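Local coordinates for YrrB protein (Bacillus subtilis, PDB 2Q7F) that is a tetratricopeptide-repeat protein that could mediate complex formation among RNA sulfuration components, RNA processing components and aminoacyl-tRNA synthetases, at residues D158-A161 with R162-G166. Residues are numbered along the deposited sequence; the frame is centred on the assembly and turned at random.
Sequences DTEA and RFQFG
An N-cap and first helical turn, where Asp-158 meets Ala-161 and Arg-162, open helix 159-172 of this tetratricopeptide-repeat protein. Asp-158 OD1 accepts from Ala-161 N at 2.9 Å; the bond is almost straight (174°), although the N-H arrives from above the carboxylate plane. Asp-158 O accepts from Arg-162 N at 3.1 Å, so a side-chain and a backbone oxygen of Asp-158 both serve the start of the helix. The i to i+4 pattern continues with Phe-163 N to Thr-159 O (2.9 Å) and Phe-165 N to Ala-161 O (2.9 Å).

On one flank, Glu-160 and Gln-164 run side by side in the same direction: Glu-160 OE2 lies 3.5 Å from Gln-164 CG, and the carboxylate and amide planes are 50° apart. Both chains bend at chi2, and with chi1 at -67° the Gln-164 CG lies anti to its carbonyl carbon and beside its backbone N, on the side where it meets Glu-160 O and OE2. Glu-160 OE1 stands at the edge of the Phe-163 ring, 4.1 Å from CD2, while OE2 is hydrogen-bonded to Tyr-129. An alanine in place of Gln-164 would probably open a gap beside the Glu-160 carboxylate, which would then be left to its bond with Tyr-129 OH.

Ala-161 and Gln-164 touch helix 125-137, Phe-165 packs on helix 141-154, and Phe-163 reaches helix 193-205. Arg-162, salt-bridged to Glu-156 and hydrogen-bonded to Gln-181, rests between helices 141-154 and 176-188.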
# COMPACT_ATOMS: atom_id res chain seq x y z
N ASP A 158 -1.80 -11.58 3.68
CA ASP A 158 -1.37 -10.57 2.72
C ASP A 158 0.15 -10.42 2.69
O ASP A 158 0.72 -9.57 3.37
CB ASP A 158 -2.03 -9.22 3.06
CG ASP A 158 -1.76 -8.14 2.01
OD1 ASP A 158 -0.76 -8.22 1.26
OD2 ASP A 158 -2.57 -7.19 1.94
N THR A 159 0.80 -11.26 1.89
CA THR A 159 2.26 -11.26 1.73
C THR A 159 2.84 -9.86 1.44
O THR A 159 3.83 -9.45 2.05
CB THR A 159 2.69 -12.23 0.61
OG1 THR A 159 2.41 -13.57 1.03
CG2 THR A 159 4.17 -12.12 0.30
N GLU A 160 2.18 -9.16 0.52
CA GLU A 160 2.62 -7.85 0.06
C GLU A 160 2.70 -6.83 1.20
O GLU A 160 3.71 -6.12 1.36
CB GLU A 160 1.69 -7.34 -1.04
CG GLU A 160 2.41 -6.75 -2.24
CD GLU A 160 3.49 -5.77 -1.84
OE1 GLU A 160 4.69 -6.09 -2.03
OE2 GLU A 160 3.14 -4.68 -1.33
N ALA A 161 1.63 -6.76 2.00
CA ALA A 161 1.59 -5.91 3.18
C ALA A 161 2.72 -6.27 4.12
O ALA A 161 3.44 -5.41 4.61
CB ALA A 161 0.26 -6.03 3.89
N ARG A 162 2.88 -7.57 4.37
CA ARG A 162 3.85 -8.04 5.33
C ARG A 162 5.29 -7.71 4.93
O ARG A 162 6.12 -7.39 5.78
CB ARG A 162 3.68 -9.53 5.57
CG ARG A 162 4.35 -10.00 6.82
CD ARG A 162 4.28 -11.50 6.95
NE ARG A 162 2.92 -11.92 7.28
CZ ARG A 162 2.46 -12.12 8.51
NH1 ARG A 162 3.25 -11.94 9.56
NH2 ARG A 162 1.21 -12.49 8.68
N PHE A 163 5.57 -7.76 3.63
CA PHE A 163 6.88 -7.37 3.13
C PHE A 163 7.14 -5.87 3.32
O PHE A 163 8.27 -5.46 3.62
CB PHE A 163 7.06 -7.78 1.67
CG PHE A 163 8.33 -7.25 1.04
CD1 PHE A 163 9.57 -7.67 1.51
CD2 PHE A 163 8.28 -6.33 0.01
CE1 PHE A 163 10.74 -7.16 0.94
CE2 PHE A 163 9.45 -5.83 -0.56
CZ PHE A 163 10.67 -6.24 -0.10
N GLN A 164 6.10 -5.06 3.15
CA GLN A 164 6.22 -3.61 3.32
C GLN A 164 6.38 -3.21 4.79
O GLN A 164 7.10 -2.26 5.11
CB GLN A 164 5.01 -2.90 2.72
CG GLN A 164 4.91 -3.01 1.23
CD GLN A 164 5.85 -2.06 0.51
OE1 GLN A 164 6.39 -2.39 -0.55
NE2 GLN A 164 6.05 -0.88 1.08
N PHE A 165 5.70 -3.94 5.67
CA PHE A 165 5.84 -3.74 7.11
C PHE A 165 7.28 -4.07 7.53
O PHE A 165 7.92 -3.30 8.25
CB PHE A 165 4.81 -4.59 7.86
CG PHE A 165 4.76 -4.35 9.34
CD1 PHE A 165 4.92 -3.07 9.87
CD2 PHE A 165 4.52 -5.40 10.22
CE1 PHE A 165 4.87 -2.84 11.25
CE2 PHE A 165 4.46 -5.19 11.61
CZ PHE A 165 4.64 -3.91 12.13
N GLY A 166 7.78 -5.21 7.05
CA GLY A 166 9.16 -5.61 7.30
C GLY A 166 10.15 -4.49 7.03
O GLY A 166 10.94 -4.12 7.92